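Possible metal-dependent hydrolase (Veillonella parvula, PDB 3RPC) probably acts as a zinc-dependent hydrolase of the metallo-beta-lactamase superfamily, with two zinc ions bound in its active site. Local coordinates at residues Y7-N12 with P256-T261; I26-A31 with T66-T71. All coordinates share one frame; numbering follows the deposited sequence.

Interaction 1 of 2, residues Y7-N12 with P256-T261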
loop_
_atom_site.group_PDB
_atom_site.type_symbol
_atom_site.label_atom_id
_atom_site.label_comp_id
_atom_site.label_asym_id
_atom_site.label_seq_id
_atom_site.Cartn_x
_atom_site.Cartn_y
_atom_site.Cartn_z
ATOM N N TYR A 7 26.919 -4.189 1.560
ATOM C CA TYR A 7 25.909 -5.175 1.905
ATOM C C TYR A 7 26.569 -6.544 1.976
ATOM O O TYR A 7 27.148 -7.016 0.997
ATOM C CB TYR A 7 24.754 -5.175 0.882
ATOM C CG TYR A 7 23.749 -6.278 1.142
ATOM C CD1 TYR A 7 22.818 -6.166 2.167
ATOM C CD2 TYR A 7 23.749 -7.444 0.385
ATOM C CE1 TYR A 7 21.914 -7.181 2.431
ATOM C CE2 TYR A 7 22.842 -8.462 0.638
ATOM C CZ TYR A 7 21.930 -8.325 1.664
ATOM O OH TYR A 7 21.043 -9.342 1.930
ATOM N N THR A 8 26.502 -7.171 3.141
ATOM C CA THR A 8 26.971 -8.535 3.290
ATOM C C THR A 8 25.771 -9.459 3.301
ATOM O O THR A 8 24.936 -9.399 4.208
ATOM C CB THR A 8 27.758 -8.725 4.595
ATOM O OG1 THR A 8 28.942 -7.915 4.562
ATOM C CG2 THR A 8 28.148 -10.184 4.755
ATOM N N HIS A 9 25.662 -10.307 2.288
ATOM C CA HIS A 9 24.560 -11.240 2.282
ATOM C C HIS A 9 24.802 -12.360 3.282
ATOM O O HIS A 9 25.925 -12.842 3.394
ATOM C CB HIS A 9 24.304 -11.840 0.906
ATOM C CG HIS A 9 23.004 -12.557 0.859
ATOM N ND1 HIS A 9 21.833 -11.951 1.258
ATOM C CD2 HIS A 9 22.687 -13.838 0.553
ATOM C CE1 HIS A 9 20.844 -12.819 1.169
ATOM N NE2 HIS A 9 21.334 -13.969 0.744
ATOM N N ILE A 10 23.768 -12.761 4.018
ATOM C CA ILE A 10 23.917 -13.854 4.990
ATOM C C ILE A 10 23.246 -15.132 4.473
ATOM O O ILE A 10 23.925 -16.100 4.135
ATOM C CB ILE A 10 23.414 -13.467 6.400
ATOM C CG1 ILE A 10 24.171 -12.238 6.917
ATOM C CG2 ILE A 10 23.580 -14.639 7.376
ATOM C CD1 ILE A 10 25.670 -12.429 7.030
ATOM N N ARG A 11 21.920 -15.126 4.370
ATOM C CA ARG A 11 21.207 -16.328 3.934
ATOM C C ARG A 11 19.741 -15.979 3.734
ATOM O O ARG A 11 19.155 -15.343 4.582
ATOM C CB ARG A 11 21.345 -17.451 4.975
ATOM C CG ARG A 11 20.779 -18.798 4.481
ATOM C CD ARG A 11 20.827 -19.877 5.575
ATOM N NE ARG A 11 20.036 -19.492 6.737
ATOM C CZ ARG A 11 19.982 -20.183 7.874
ATOM N NH1 ARG A 11 20.664 -21.316 8.004
ATOM N NH2 ARG A 11 19.240 -19.742 8.887
ATOM N N ASN A 12 19.168 -16.426 2.615
ATOM C CA ASN A 12 17.787 -16.081 2.237
ATOM C C ASN A 12 17.620 -14.561 2.092
ATOM O O ASN A 12 18.242 -13.964 1.216
ATOM C CB ASN A 12 16.762 -16.674 3.212
ATOM C CG ASN A 12 15.360 -16.757 2.609
ATOM O OD1 ASN A 12 15.193 -17.157 1.448
ATOM N ND2 ASN A 12 14.354 -16.397 3.390
ATOM N N PRO A 256 24.751 -12.526 -4.899
ATOM C CA PRO A 256 25.805 -12.862 -3.932
ATOM C C PRO A 256 25.626 -14.236 -3.308
ATOM O O PRO A 256 24.504 -14.689 -3.091
ATOM C CB PRO A 256 25.650 -11.782 -2.858
ATOM C CG PRO A 256 24.179 -11.397 -2.948
ATOM C CD PRO A 256 23.897 -11.422 -4.432
ATOM N N GLU A 257 26.746 -14.892 -3.016
ATOM C CA GLU A 257 26.714 -16.106 -2.228
ATOM C C GLU A 257 26.419 -15.760 -0.773
ATOM O O GLU A 257 26.602 -14.623 -0.336
ATOM C CB GLU A 257 28.062 -16.820 -2.303
ATOM C CG GLU A 257 28.470 -17.237 -3.707
ATOM C CD GLU A 257 27.562 -18.289 -4.306
ATOM O OE1 GLU A 257 26.902 -19.031 -3.558
ATOM O OE2 GLU A 257 27.501 -18.377 -5.549
ATOM N N ASP A 258 25.978 -16.756 -0.020
ATOM C CA ASP A 258 25.826 -16.583 1.416
ATOM C C ASP A 258 27.186 -16.218 1.989
ATOM O O ASP A 258 28.160 -16.944 1.768
ATOM C CB ASP A 258 25.329 -17.879 2.052
ATOM C CG ASP A 258 23.869 -18.185 1.725
ATOM O OD1 ASP A 258 23.208 -17.380 1.025
ATOM O OD2 ASP A 258 23.373 -19.234 2.193
ATOM N N GLY A 259 27.253 -15.109 2.724
ATOM C CA GLY A 259 28.493 -14.657 3.343
ATOM C C GLY A 259 29.266 -13.651 2.504
ATOM O O GLY A 259 30.230 -13.055 2.984
ATOM N N GLU A 260 28.848 -13.451 1.256
ATOM C CA GLU A 260 29.550 -12.536 0.357
ATOM C C GLU A 260 29.236 -11.065 0.618
ATOM O O GLU A 260 28.084 -10.693 0.835
ATOM C CB GLU A 260 29.227 -12.870 -1.107
ATOM C CG GLU A 260 29.857 -11.917 -2.113
ATOM C CD GLU A 260 29.588 -12.323 -3.556
ATOM O OE1 GLU A 260 29.128 -13.461 -3.799
ATOM O OE2 GLU A 260 29.835 -11.492 -4.456
ATOM N N THR A 261 30.266 -10.229 0.567
ATOM C CA THR A 261 30.107 -8.793 0.740
ATOM C C THR A 261 30.219 -8.052 -0.586
ATOM O O THR A 261 31.125 -8.309 -1.389
ATOM C CB THR A 261 31.171 -8.248 1.706
ATOM O OG1 THR A 261 30.961 -8.816 3.002
ATOM C CG2 THR A 261 31.099 -6.722 1.801
HETATM O O HOH W 1 20.611 -17.238 0.363
#

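Interaction 2 of 2, residues I26-A31 with T66-T71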
loop_
_atom_site.group_PDB
_atom_site.type_symbol
_atom_site.label_atom_id
_atom_site.label_comp_id
_atom_site.label_asym_id
_atom_site.label_seq_id
_atom_site.Cartn_x
_atom_site.Cartn_y
_atom_site.Cartn_z
ATOM N N ILE A 26 19.254 -7.264 8.716
ATOM C CA ILE A 26 17.971 -7.303 8.021
ATOM C C ILE A 26 17.351 -8.699 8.067
ATOM O O ILE A 26 18.018 -9.694 7.772
ATOM C CB ILE A 26 18.158 -6.864 6.563
ATOM C CG1 ILE A 26 18.504 -5.374 6.514
ATOM C CG2 ILE A 26 16.900 -7.148 5.739
ATOM C CD1 ILE A 26 19.037 -4.910 5.169
ATOM N N ASP A 27 16.079 -8.747 8.469
ATOM C CA ASP A 27 15.242 -9.945 8.394
ATOM C C ASP A 27 15.967 -11.223 8.828
ATOM O O ASP A 27 16.090 -12.170 8.046
ATOM C CB ASP A 27 14.665 -10.089 6.977
ATOM C CG ASP A 27 13.589 -9.048 6.681
ATOM O OD1 ASP A 27 13.368 -8.155 7.516
ATOM O OD2 ASP A 27 12.974 -9.112 5.594
ATOM N N PRO A 28 16.405 -11.271 10.093
ATOM C CA PRO A 28 17.209 -12.405 10.569
ATOM C C PRO A 28 16.398 -13.682 10.799
ATOM O O PRO A 28 15.548 -13.742 11.699
ATOM C CB PRO A 28 17.772 -11.887 11.897
ATOM C CG PRO A 28 16.695 -10.971 12.386
ATOM C CD PRO A 28 16.229 -10.254 11.146
ATOM N N PHE A 29 16.684 -14.683 9.971
ATOM C CA PHE A 29 16.141 -16.024 10.079
ATOM C C PHE A 29 17.382 -16.875 10.266
ATOM O O PHE A 29 18.111 -17.128 9.311
ATOM C CB PHE A 29 15.414 -16.342 8.761
ATOM C CG PHE A 29 15.110 -17.806 8.520
ATOM C CD1 PHE A 29 14.655 -18.637 9.537
ATOM C CD2 PHE A 29 15.220 -18.332 7.237
ATOM C CE1 PHE A 29 14.359 -19.977 9.285
ATOM C CE2 PHE A 29 14.916 -19.661 6.979
ATOM C CZ PHE A 29 14.484 -20.485 8.000
ATOM N N LEU A 30 17.651 -17.258 11.510
ATOM C CA LEU A 30 18.991 -17.728 11.874
ATOM C C LEU A 30 19.092 -19.215 12.230
ATOM O O LEU A 30 20.158 -19.679 12.650
ATOM C CB LEU A 30 19.572 -16.854 13.005
ATOM C CG LEU A 30 19.584 -15.345 12.719
ATOM C CD1 LEU A 30 20.235 -14.562 13.867
ATOM C CD2 LEU A 30 20.290 -15.055 11.394
ATOM N N ALA A 31 18.009 -19.965 12.055
ATOM C CA ALA A 31 17.974 -21.372 12.473
ATOM C C ALA A 31 19.044 -22.226 11.801
ATOM O O ALA A 31 19.399 -22.002 10.643
ATOM C CB ALA A 31 16.588 -21.968 12.201
ATOM N N THR A 66 24.197 -2.679 14.795
ATOM C CA THR A 66 23.745 -1.456 15.460
ATOM C C THR A 66 22.234 -1.456 15.655
ATOM O O THR A 66 21.711 -0.852 16.595
ATOM C CB THR A 66 24.034 -0.208 14.587
ATOM O OG1 THR A 66 25.321 -0.320 13.972
ATOM C CG2 THR A 66 23.973 1.060 15.432
ATOM N N ALA A 67 21.528 -2.096 14.725
ATOM C CA ALA A 67 20.070 -2.113 14.761
ATOM C C ALA A 67 19.578 -3.249 13.896
ATOM O O ALA A 67 20.338 -3.798 13.103
ATOM C CB ALA A 67 19.498 -0.785 14.273
ATOM N N VAL A 68 18.318 -3.613 14.079
ATOM C CA VAL A 68 17.715 -4.679 13.292
ATOM C C VAL A 68 16.521 -4.102 12.536
ATOM O O VAL A 68 15.799 -3.251 13.052
ATOM C CB VAL A 68 17.247 -5.828 14.205
ATOM C CG1 VAL A 68 16.758 -6.999 13.385
ATOM C CG2 VAL A 68 18.380 -6.285 15.113
ATOM N N VAL A 69 16.343 -4.548 11.297
ATOM C CA VAL A 69 15.177 -4.166 10.499
ATOM C C VAL A 69 14.425 -5.446 10.188
ATOM O O VAL A 69 14.994 -6.379 9.637
ATOM C CB VAL A 69 15.588 -3.491 9.174
ATOM C CG1 VAL A 69 14.366 -3.285 8.265
ATOM C CG2 VAL A 69 16.281 -2.169 9.457
ATOM N N VAL A 70 13.153 -5.488 10.570
ATOM C CA VAL A 70 12.320 -6.664 10.374
ATOM C C VAL A 70 11.146 -6.250 9.494
ATOM O O VAL A 70 10.233 -5.554 9.947
ATOM C CB VAL A 70 11.821 -7.203 11.732
ATOM C CG1 VAL A 70 11.013 -8.476 11.549
ATOM C CG2 VAL A 70 13.010 -7.463 12.663
ATOM N N THR A 71 11.180 -6.658 8.225
ATOM C CA THR A 71 10.165 -6.197 7.275
ATOM C C THR A 71 8.794 -6.805 7.537
ATOM O O THR A 71 7.765 -6.213 7.185
ATOM C CB THR A 71 10.562 -6.450 5.811
ATOM O OG1 THR A 71 10.663 -7.864 5.568
ATOM C CG2 THR A 71 11.874 -5.751 5.481
#

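Interaction 1 of 2, residues Y7-N12 with P256-T261
Matching first torsions, chi1 -64° in both, set OG1 of Thr8 and of Thr261 beside their own backbone N, on the same face of the sheet, where the two hydroxyls meet: Thr8 OG1 lies 2.7 Å from Thr261 OG1 in a hydrogen bond whose donor is not fixed. The two threonines form an antiparallel non-hydrogen-bonded pair. Beyond it the backbones clasp around His9: His9 N donates to Glu260 O (2.9 Å), and Gly259 N donates to His9 O (2.7 Å). Gly259 belongs to a type II turn, Glu257 to Glu260, closed by Glu260 N to Glu257 O. The His9 side chain extends with CG anti to the backbone N (chi1 -168°), crossing Pro256 at about a right angle, His9 CB to Pro256 CG 3.9 Å. Its ring runs alongside the Asp258 carboxylate, the planes 54° apart, while Tyr7 OH hydrogen-bonds to His9 ND1 (2.8 Å), which would restrain the ring's rotation. A water accepts from Asn12 N and donates to Asp258 OD1 (2.7 Å), an oxygen also salt-bridged to Arg237. Asp258 OD2 meets the aliphatic part of Arg11, CG at 3.5 Å, whereas the guanidinium turns away to Val52 O, Phe29 O and Ala31 O. Ile10 and Arg11 form a classic beta bulge opposite Thr14, at the end of strand 6-11, next to edge strand 261-263 in a metallo-beta-lactamase-type sheet.

Interaction 2 of 2, residues I26-A31 with T66-T71
This is a buried parallel strand pairing that runs on into a side-chain clasp, at the end of strand 22-26 where it lies beside strand 67-69. Ile26 and Val69 form the parallel bridge, their side chains on the same face, with Ile26 CG1 4.4 Å from Val69 CB. The backbone of the next residue carries the pairing: Asp27 N donates to Val69 O at 2.9 Å. Asp27 then leaves the strand, its CG beside the backbone N (chi1 -72°), so that the carboxylate reaches forward past Val70 to Thr71. There both oxygens are engaged on their syn sides, each donor about 20° out of the carboxylate plane: Thr71 N donates to Asp27 OD1 (2.7 Å) and Thr71 OG1 to Asp27 OD2 (2.6 Å). This double grip holds the carboxylate against rotation and ties down the chain at Thr71, just before the metal-binding loop of the metallo-beta-lactamase fold, whose His72, His74, Asp76 and His77 bind the two zinc ions. Asp27 OD2 also hydrogen-bonds to ND1 of the zinc ligand His77, making Asp27 a second-shell residue that orients this imidazole and, as a carboxylate, would tend to polarise it. Pro28 packs beside the clasp: the CD edge of its ring lies 4.0 Å from CG1 of Val68, the branch anti to the backbone N (chi1 -174°), and the two side chains cross obliquely. Ala82 of helix 80-85 and the loop residues Trp78 and Ile86 also touch Pro28, while Val68 and Val70 both rest on Ile92 of strand 92-94.

Overall arrangement
Interactions 1 and 2 lie in the same mixed sheet, their centres about 13 Å apart. Interaction 1 joins strand 6-11 to the chain leading into edge strand 261-263; interaction 2 joins the end of strand 22-26 to strand 67-69, and strand 14-19 lies between the two sites. Along the chain both segments of interaction 2 fall between those of interaction 1, which brings the two ends of the protein together. Arg11 of interaction 1 links them directly, its guanidinium reaching the 26-31 segment. Both contacts approach the zinc site, with Asn12 about 5 Å and Asp27 about 7 Å, by their side chains, from a bound zinc ion.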